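PDB 4Z1P: cell wall surface anchor protein from Streptococcus agalactiae, which probably serves as an adhesin of the antigen I/II family, displayed on the streptococcal cell wall, where it would mediate attachment to surfaces or other cells. Local coordinates for residues A34-S39 with F55-Q60; L85-V90 with Y116-K121. One frame throughout, in Å; residues are numbered along the deposited sequence. Where two conformers were deposited one is given.

Contact 1 of 2, residues A34-S39 with F55-Q60; sequences AKQNFS and FAFVDQ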
ATOM      1  N   ALA A  34     -15.993  -5.981   4.226  1.00 12.79           N
ATOM      2  CA  ALA A  34     -16.296  -7.348   4.394  1.00 13.02           C
ATOM      3  C   ALA A  34     -17.717  -7.512   4.696  1.00 14.84           C
ATOM      4  O   ALA A  34     -18.290  -6.726   5.500  1.00 14.86           O
ATOM      5  CB  ALA A  34     -15.497  -7.947   5.487  1.00 14.42           C
ATOM      6  N   LYS A  35     -18.290  -8.569   4.134  1.00 14.75           N
ATOM      7  CA  LYS A  35     -19.702  -8.870   4.336  1.00 16.15           C
ATOM      8  C   LYS A  35     -20.010 -10.214   4.915  1.00 14.95           C
ATOM      9  O   LYS A  35     -19.586 -11.245   4.398  1.00 14.61           O
ATOM     10  CB  LYS A  35     -20.479  -8.759   3.043  1.00 20.59           C
ATOM     11  CG  LYS A  35     -20.889  -7.361   2.716  1.00 28.43           C
ATOM     12  CD  LYS A  35     -21.920  -7.343   1.607  1.00 33.22           C
ATOM     13  CE  LYS A  35     -23.293  -7.695   2.131  1.00 33.09           C
ATOM     14  NZ  LYS A  35     -24.003  -8.415   1.039  1.00 37.13           N
ATOM     15  N   GLN A  36     -20.834 -10.165   5.941  1.00 13.25           N
ATOM     16  CA  GLN A  36     -21.329 -11.303   6.700  1.00 12.92           C
ATOM     17  C   GLN A  36     -22.756 -11.446   6.206  1.00 14.76           C
ATOM     18  O   GLN A  36     -23.642 -10.545   6.456  1.00 12.08           O
ATOM     19  CB  GLN A  36     -21.310 -10.961   8.200  1.00 13.29           C
ATOM     20  CG  GLN A  36     -21.895 -12.035   9.115  1.00 14.16           C
ATOM     21  CD  GLN A  36     -21.717 -11.655  10.582  1.00 14.15           C
ATOM     22  OE1 GLN A  36     -21.619 -10.479  10.918  1.00 13.65           O
ATOM     23  NE2 GLN A  36     -21.650 -12.647  11.443  1.00 13.17           N
ATOM     24  N   ASN A  37     -22.992 -12.498   5.403  1.00 14.13           N
ATOM     25  CA  ASN A  37     -24.285 -12.664   4.713  1.00 14.84           C
ATOM     26  C   ASN A  37     -25.312 -13.433   5.498  1.00 12.98           C
ATOM     27  O   ASN A  37     -25.065 -14.531   5.959  1.00 12.17           O
ATOM     28  CB  ASN A  37     -24.052 -13.311   3.346  1.00 16.87           C
ATOM     29  CG  ASN A  37     -23.436 -12.355   2.385  1.00 18.28           C
ATOM     30  OD1 ASN A  37     -23.897 -11.230   2.223  1.00 22.68           O
ATOM     31  ND2 ASN A  37     -22.351 -12.707   1.854  1.00 20.29           N
ATOM     32  N   PHE A  38     -26.483 -12.812   5.675  1.00 12.38           N
ATOM     33  CA  PHE A  38     -27.615 -13.452   6.339  1.00 12.54           C
ATOM     34  C   PHE A  38     -28.884 -13.501   5.467  1.00 11.19           C
ATOM     35  O   PHE A  38     -29.865 -14.055   5.926  1.00 12.35           O
ATOM     36  CB  PHE A  38     -27.983 -12.778   7.714  1.00 12.76           C
ATOM     37  CG  PHE A  38     -26.935 -12.901   8.761  1.00 12.11           C
ATOM     38  CD1 PHE A  38     -26.404 -14.103   9.041  1.00 12.85           C
ATOM     39  CD2 PHE A  38     -26.472 -11.756   9.493  1.00 12.99           C
ATOM     40  CE1 PHE A  38     -25.427 -14.269   9.975  1.00 13.12           C
ATOM     41  CE2 PHE A  38     -25.523 -11.926  10.463  1.00 11.60           C
ATOM     42  CZ  PHE A  38     -25.001 -13.156  10.713  1.00 12.24           C
ATOM     43  N   SER A  39     -28.874 -12.922   4.283  1.00 11.91           N
ATOM     44  CA  SER A  39     -30.124 -12.812   3.467  1.00 13.20           C
ATOM     45  C   SER A  39     -30.722 -14.172   3.144  1.00 14.45           C
ATOM     46  O   SER A  39     -31.959 -14.331   3.080  1.00 14.59           O
ATOM     47  CB  SER A  39     -29.882 -12.038   2.189  1.00 14.59           C
ATOM     48  OG  SER A  39     -28.924 -12.673   1.416  1.00 13.91           O
ATOM     49  N   PHE A  55     -23.430 -16.664  16.164  1.00 12.09           N
ATOM     50  CA  PHE A  55     -23.064 -16.097  14.883  1.00 12.18           C
ATOM     51  C   PHE A  55     -21.717 -15.480  15.117  1.00 11.93           C
ATOM     52  O   PHE A  55     -21.584 -14.540  15.965  1.00 12.53           O
ATOM     53  CB  PHE A  55     -24.093 -15.052  14.399  1.00 12.59           C
ATOM     54  CG  PHE A  55     -25.479 -15.602  14.390  1.00 12.32           C
ATOM     55  CD1 PHE A  55     -25.879 -16.480  13.393  1.00 13.67           C
ATOM     56  CD2 PHE A  55     -26.280 -15.422  15.465  1.00 12.69           C
ATOM     57  CE1 PHE A  55     -27.133 -17.099  13.472  1.00 14.22           C
ATOM     58  CE2 PHE A  55     -27.557 -15.992  15.560  1.00 14.60           C
ATOM     59  CZ  PHE A  55     -27.990 -16.880  14.565  1.00 14.66           C
ATOM     60  N   ALA A  56     -20.734 -16.009  14.380  1.00 10.65           N
ATOM     61  CA  ALA A  56     -19.367 -15.502  14.474  1.00 10.78           C
ATOM     62  C   ALA A  56     -18.867 -15.084  13.143  1.00 11.16           C
ATOM     63  O   ALA A  56     -19.253 -15.692  12.136  1.00 12.03           O
ATOM     64  CB  ALA A  56     -18.451 -16.564  14.987  1.00 10.41           C
ATOM     65  N   PHE A  57     -18.080 -13.996  13.111  1.00  9.81           N
ATOM     66  CA  PHE A  57     -17.431 -13.520  11.908  1.00 10.77           C
ATOM     67  C   PHE A  57     -15.941 -13.438  12.176  1.00 10.74           C
ATOM     68  O   PHE A  57     -15.514 -12.861  13.201  1.00 10.07           O
ATOM     69  CB  PHE A  57     -17.920 -12.093  11.577  1.00 12.00           C
ATOM     70  CG  PHE A  57     -17.509 -11.628  10.209  1.00 11.71           C
ATOM     71  CD1 PHE A  57     -18.047 -12.265   9.092  1.00 12.20           C
ATOM     72  CD2 PHE A  57     -16.547 -10.624  10.024  1.00 13.11           C
ATOM     73  CE1 PHE A  57     -17.695 -11.904   7.833  1.00 12.75           C
ATOM     74  CE2 PHE A  57     -16.142 -10.282   8.739  1.00 13.08           C
ATOM     75  CZ  PHE A  57     -16.738 -10.918   7.656  1.00 13.05           C
ATOM     76  N   VAL A  58     -15.143 -13.986  11.260  1.00  9.66           N
ATOM     77  CA  VAL A  58     -13.730 -14.038  11.411  1.00 10.09           C
ATOM     78  C   VAL A  58     -13.052 -13.296  10.342  1.00 10.82           C
ATOM     79  O   VAL A  58     -13.294 -13.587   9.168  1.00 11.28           O
ATOM     80  CB  VAL A  58     -13.177 -15.536  11.395  1.00 10.49           C
ATOM     81  CG1 VAL A  58     -11.641 -15.552  11.401  1.00 11.26           C
ATOM     82  CG2 VAL A  58     -13.756 -16.289  12.587  1.00 11.73           C
ATOM     83  N   ASP A  59     -12.128 -12.396  10.697  1.00  9.76           N
ATOM     84  CA  ASP A  59     -11.208 -11.819   9.705  1.00 10.26           C
ATOM     85  C   ASP A  59      -9.751 -12.277   9.970  1.00 13.05           C
ATOM     86  O   ASP A  59      -9.240 -12.129  11.098  1.00 11.31           O
ATOM     87  CB  ASP A  59     -11.252 -10.309   9.713  1.00 10.04           C
ATOM     88  CG  ASP A  59     -10.403  -9.704   8.600  1.00 10.66           C
ATOM     89  OD1 ASP A  59      -9.127  -9.842   8.580  1.00 12.17           O
ATOM     90  OD2 ASP A  59     -10.995  -9.100   7.717  1.00 10.10           O
ATOM     91  N   GLN A  60      -9.120 -12.900   8.973  1.00 12.63           N
ATOM     92  CA  GLN A  60      -7.777 -13.400   9.142  1.00 15.68           C
ATOM     93  C   GLN A  60      -6.867 -12.724   8.136  1.00 13.43           C
ATOM     94  O   GLN A  60      -6.846 -13.090   6.952  1.00 13.57           O
ATOM     95  CB  GLN A  60      -7.807 -14.924   9.033  1.00 19.41           C
ATOM     96  CG  GLN A  60      -6.540 -15.727   8.695  1.00 25.91           C
ATOM     97  CD  GLN A  60      -5.614 -15.823   9.800  1.00 28.64           C
ATOM     98  OE1 GLN A  60      -5.396 -16.892  10.330  1.00 34.10           O
ATOM     99  NE2 GLN A  60      -5.004 -14.687  10.172  1.00 37.89           N
TER
HETATM  100  O   HOH W   1     -22.123 -15.407  11.347  1.00 13.35           O
HETATM  101  O   HOH W   2     -20.872 -11.983  14.288  1.00 17.19           O
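Apolar contact between Gln36 and Phe57 dominates this face-to-face packing of two strands. The two side chains run past each other in opposite directions, and Gln36 lays its aliphatic part along the phenylalanine: CB of Gln36 comes within 3.6 Å of Phe57 CD1, while the amide end passes over Phe57 CB. With CG anti to the backbone N (chi1 176°) and the rest of the chain extended, Gln36 reaches across the gap instead of folding back on its own strand. Farther along the same ring, Ala34 CB meets the edge at Phe57 CZ, 3.9 Å away. Phe38 and Phe55 close the other end; their rings meet obliquely, planes at 81°, through Phe38 CE1 and Phe55 CD1 at 4.1 Å.

Polar contact is carried by water, with no direct hydrogen bond between the segments. The amide nitrogen of Gln36 donates to two waters: the one 2.8 Å from NE2 can donate on to Ala56 O, and the other, 3.0 Å from NE2, donates to Phe55 O. On the amide's other arm OE1 is hydrogen-bonded to the hydroxyl of Tyr139, whose ring also stacks on Phe57, so both ends of this buried group are satisfied and its rotation is fixed. Lys35 turns away from the interface, where NZ forms a salt bridge with Asp136 and a hydrogen bond to Asn37 OD1.

The segments of strands 34-36 and 55-60 approach to 8.7 Å between axes, too far for backbone pairing. Side chains interleaved between two antiparallel sheets are characteristic of a beta-sandwich, here part of the core of a domain of the antigen I/II C2 family.

Contact 2 of 2, residues L85-V90 with Y116-K121; sequences LEMRHV and YMWTAK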
ATOM      1  N   LEU A  85     -21.863  -6.906  19.172  1.00 11.20           N
ATOM      2  CA  LEU A  85     -20.856  -7.895  18.823  1.00 10.69           C
ATOM      3  C   LEU A  85     -19.672  -7.839  19.755  1.00 11.70           C
ATOM      4  O   LEU A  85     -19.146  -6.746  20.026  1.00 11.96           O
ATOM      5  CB  LEU A  85     -20.319  -7.657  17.444  1.00 10.87           C
ATOM      6  CG  LEU A  85     -21.441  -7.729  16.401  1.00 11.19           C
ATOM      7  CD1 LEU A  85     -20.997  -7.283  14.988  1.00 13.33           C
ATOM      8  CD2 LEU A  85     -21.989  -9.114  16.348  1.00 12.61           C
ATOM      9  N   GLU A  86     -19.260  -8.983  20.217  1.00 10.35           N
ATOM     10  CA  GLU A  86     -18.000  -9.067  20.990  1.00 11.72           C
ATOM     11  C   GLU A  86     -16.777  -9.187  20.089  1.00 11.20           C
ATOM     12  O   GLU A  86     -16.682 -10.175  19.364  1.00 12.69           O
ATOM     13  CB  GLU A  86     -18.080 -10.211  21.919  1.00 12.55           C
ATOM     14  CG  GLU A  86     -16.957 -10.266  22.953  1.00 13.68           C
ATOM     15  CD  GLU A  86     -17.147  -9.333  24.157  1.00 20.16           C
ATOM     16  OE1 GLU A  86     -18.285  -9.064  24.579  1.00 22.68           O
ATOM     17  OE2 GLU A  86     -16.119  -8.955  24.744  1.00 22.27           O
ATOM     18  N   MET A  87     -15.866  -8.224  20.171  1.00  9.85           N
ATOM     19  CA  MET A  87     -14.620  -8.168  19.399  0.50  9.95           C
ATOM     20  C   MET A  87     -13.536  -9.000  20.157  1.00 11.32           C
ATOM     21  O   MET A  87     -13.244  -8.722  21.383  1.00 10.09           O
ATOM     22  CB  MET A  87     -14.195  -6.707  19.229  0.50  9.68           C
ATOM     23  CG  MET A  87     -12.938  -6.416  18.411  0.50  9.41           C
ATOM     24  SD  MET A  87     -11.380  -6.845  19.251  0.50  9.70           S
ATOM     25  CE  MET A  87     -10.180  -5.918  18.334  0.50  9.75           C
ATOM     26  N   ARG A  88     -12.938  -9.987  19.472  1.00  9.95           N
ATOM     27  CA  ARG A  88     -11.828 -10.714  20.008  1.00 10.81           C
ATOM     28  C   ARG A  88     -10.696 -10.612  19.076  1.00 11.21           C
ATOM     29  O   ARG A  88     -10.905 -10.511  17.862  1.00 11.48           O
ATOM     30  CB  ARG A  88     -12.128 -12.195  20.277  1.00 13.14           C
ATOM     31  CG  ARG A  88     -13.015 -12.440  21.469  1.00 14.86           C
ATOM     32  CD  ARG A  88     -13.189 -13.912  21.771  1.00 18.18           C
ATOM     33  NE  ARG A  88     -13.968 -14.165  23.016  1.00 17.44           N
ATOM     34  CZ  ARG A  88     -15.275 -14.077  23.149  1.00 19.30           C
ATOM     35  NH1 ARG A  88     -16.069 -13.805  22.124  1.00 19.05           N
ATOM     36  NH2 ARG A  88     -15.811 -14.347  24.359  1.00 25.11           N
ATOM     37  N   HIS A  89      -9.475 -10.545  19.617  1.00 10.47           N
ATOM     38  CA  HIS A  89      -8.278 -10.406  18.829  1.00 10.20           C
ATOM     39  C   HIS A  89      -7.220 -11.306  19.428  1.00 11.24           C
ATOM     40  O   HIS A  89      -6.785 -11.076  20.532  1.00 11.03           O
ATOM     41  CB  HIS A  89      -7.793  -8.978  18.724  1.00 11.91           C
ATOM     42  CG  HIS A  89      -6.445  -8.829  18.081  1.00 12.35           C
ATOM     43  ND1 HIS A  89      -5.582  -7.799  18.384  1.00 12.54           N
ATOM     44  CD2 HIS A  89      -5.786  -9.602  17.176  1.00 12.90           C
ATOM     45  CE1 HIS A  89      -4.493  -7.899  17.640  1.00 13.48           C
ATOM     46  NE2 HIS A  89      -4.600  -8.976  16.888  1.00 13.51           N
ATOM     47  N   VAL A  90      -6.882 -12.417  18.742  1.00 10.11           N
ATOM     48  CA  VAL A  90      -6.053 -13.474  19.341  1.00 10.10           C
ATOM     49  C   VAL A  90      -4.863 -13.749  18.482  1.00 10.72           C
ATOM     50  O   VAL A  90      -4.889 -13.608  17.271  1.00  7.85           O
ATOM     51  CB  VAL A  90      -6.850 -14.801  19.588  1.00 11.53           C
ATOM     52  CG1 VAL A  90      -7.984 -14.598  20.552  1.00 11.50           C
ATOM     53  CG2 VAL A  90      -7.298 -15.457  18.279  1.00 12.45           C
ATOM     54  N   TYR A 116      -9.003 -11.877  14.057  1.00 10.76           N
ATOM     55  CA  TYR A 116     -10.029 -11.133  14.748  1.00  9.96           C
ATOM     56  C   TYR A 116     -11.353 -11.831  14.543  1.00 11.02           C
ATOM     57  O   TYR A 116     -11.573 -12.457  13.505  1.00 10.00           O
ATOM     58  CB  TYR A 116     -10.139  -9.718  14.165  1.00 10.90           C
ATOM     59  CG  TYR A 116      -8.875  -8.959  14.208  1.00 10.96           C
ATOM     60  CD1 TYR A 116      -7.901  -9.155  13.281  1.00 12.27           C
ATOM     61  CD2 TYR A 116      -8.638  -7.997  15.250  1.00 11.61           C
ATOM     62  CE1 TYR A 116      -6.713  -8.413  13.338  1.00 13.27           C
ATOM     63  CE2 TYR A 116      -7.478  -7.268  15.297  1.00 11.97           C
ATOM     64  CZ  TYR A 116      -6.538  -7.457  14.344  1.00 13.21           C
ATOM     65  OH  TYR A 116      -5.379  -6.767  14.418  1.00 14.13           O
ATOM     66  N   MET A 117     -12.180 -11.839  15.581  1.00 10.05           N
ATOM     67  CA  MET A 117     -13.441 -12.454  15.502  1.00 11.81           C
ATOM     68  C   MET A 117     -14.508 -11.673  16.230  1.00 10.39           C
ATOM     69  O   MET A 117     -14.227 -11.103  17.304  1.00 13.21           O
ATOM     70  CB  MET A 117     -13.371 -13.894  16.045  1.00 13.37           C
ATOM     71  CG  MET A 117     -14.655 -14.669  15.974  1.00 13.94           C
ATOM     72  SD  MET A 117     -14.444 -16.383  16.523  1.00 18.17           S
ATOM     73  CE  MET A 117     -14.069 -16.191  18.198  1.00 18.06           C
ATOM     74  N   TRP A 118     -15.673 -11.574  15.634  1.00  9.28           N
ATOM     75  CA  TRP A 118     -16.802 -10.832  16.237  1.00  9.18           C
ATOM     76  C   TRP A 118     -17.901 -11.826  16.411  1.00  9.52           C
ATOM     77  O   TRP A 118     -18.258 -12.520  15.448  1.00  9.30           O
ATOM     78  CB  TRP A 118     -17.271  -9.699  15.294  1.00  9.04           C
ATOM     79  CG  TRP A 118     -16.345  -8.563  15.170  1.00  9.24           C
ATOM     80  CD1 TRP A 118     -16.364  -7.390  15.924  1.00  9.61           C
ATOM     81  CD2 TRP A 118     -15.221  -8.457  14.322  1.00  8.79           C
ATOM     82  NE1 TRP A 118     -15.353  -6.583  15.547  1.00  9.43           N
ATOM     83  CE2 TRP A 118     -14.607  -7.213  14.589  1.00  9.19           C
ATOM     84  CE3 TRP A 118     -14.657  -9.297  13.381  1.00  9.32           C
ATOM     85  CZ2 TRP A 118     -13.497  -6.773  13.904  1.00  9.23           C
ATOM     86  CZ3 TRP A 118     -13.589  -8.852  12.661  1.00  9.44           C
ATOM     87  CH2 TRP A 118     -12.980  -7.616  12.963  1.00  9.80           C
ATOM     88  N   THR A 119     -18.404 -11.970  17.608  1.00 10.98           N
ATOM     89  CA  THR A 119     -19.482 -12.860  17.956  1.00 11.37           C
ATOM     90  C   THR A 119     -20.684 -12.143  18.527  1.00 11.56           C
ATOM     91  O   THR A 119     -20.552 -11.077  19.284  1.00 12.48           O
ATOM     92  CB  THR A 119     -18.988 -13.860  19.044  1.00 13.13           C
ATOM     93  OG1 THR A 119     -18.378 -13.150  20.077  1.00 14.74           O
ATOM     94  CG2 THR A 119     -17.998 -14.832  18.470  1.00 14.70           C
ATOM     95  N   ALA A 120     -21.877 -12.622  18.196  1.00 10.52           N
ATOM     96  CA  ALA A 120     -23.053 -12.065  18.735  1.00 10.88           C
ATOM     97  C   ALA A 120     -23.144 -12.251  20.232  1.00 11.05           C
ATOM     98  O   ALA A 120     -23.096 -13.355  20.729  1.00 11.01           O
ATOM     99  CB  ALA A 120     -24.310 -12.561  18.038  1.00 11.94           C
ATOM    100  N   LYS A 121     -23.316 -11.161  20.966  1.00 11.09           N
ATOM    101  CA  LYS A 121     -23.307 -11.222  22.449  1.00 12.05           C
ATOM    102  C   LYS A 121     -24.590 -11.883  22.913  1.00 13.57           C
ATOM    103  O   LYS A 121     -24.591 -12.642  23.883  1.00 14.02           O
ATOM    104  CB  LYS A 121     -23.203  -9.787  23.059  1.00 12.09           C
ATOM    105  CG  LYS A 121     -21.921  -9.049  22.804  1.00 13.60           C
ATOM    106  CD  LYS A 121     -21.944  -7.630  23.488  1.00 14.93           C
ATOM    107  CE  LYS A 121     -20.643  -6.923  23.272  1.00 15.43           C
ATOM    108  NZ  LYS A 121     -20.669  -5.452  23.606  1.00 16.90           N
TER
HETATM  109  O   HOH W   3     -19.035  -4.319  21.418  1.00 22.24           O
HETATM  110  O   HOH W   4     -19.106 -13.522  22.619  1.00 28.64           O
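The imidazole of His89 lies over the phenol ring of Tyr116 in an offset stack, centroids 4.1 Å apart and planes at 13°. Tyr116 CE2 sits over the centre of one imidazole face, whereas His89 CD2 covers one tyrosine face nearer its rim. At the edge of the phenol comes Met87 CE, 4.0 Å from Tyr116 CD2, brought there by the bend of the methionine at chi2 (-73°). Leu85 CB comes to the edge of the indole of Trp118, at CD1; Met87 CG approaches that ring obliquely, 3.8 Å from Trp118 NE1. His89 NE2 is hydrogen-bonded to Glu114.

On the other face of the sheet, Arg88 extends across Thr119 at about a right angle. A water accepts from Arg88 NH1 in the guanidinium plane and also bonds Thr119 OG1 at 2.7 Å.

Four backbone hydrogen bonds hold the antiparallel strands in the hydrogen-bonded pairs Glu86-Thr119 and Arg88-Met117; the shortest runs from Glu86 N to Thr119 O at 2.6 Å. At the end of the strand pair a second water accepts from Lys121 NZ, which also binds Ser83 O, and can donate to Leu85 O.

Strand 85-90 is one of the two outermost strands of the five-stranded sheet within the chain, and 115-120 separates it from 55-61. Leu85, Tyr116 and Trp118 face strand 65-75 of the opposing sheet, while Arg88 and Met117 pack against Leu100 of helix 98-106 on the reverse side.

In the fold
Contacts 1 and 2 represent the two directions in which one sandwich is built: contact 1 spans the gap between its sheets, and contact 2 carries one of those sheets on to an outermost strand. Their centres are 11 Å apart, and they join where strands 55-61 and 115-120 run as neighbours. Phe57 O probably accepts a hydrogen bond from Trp118 N at 2.8 Å, and Asp59 N probably donates one to Tyr116 O at 2.9 Å. Tyr139 of the facing sheet also bridges them, its ring stacking on Phe57 and meeting that of Trp118. Along the chain contact 1 closes before contact 2 opens.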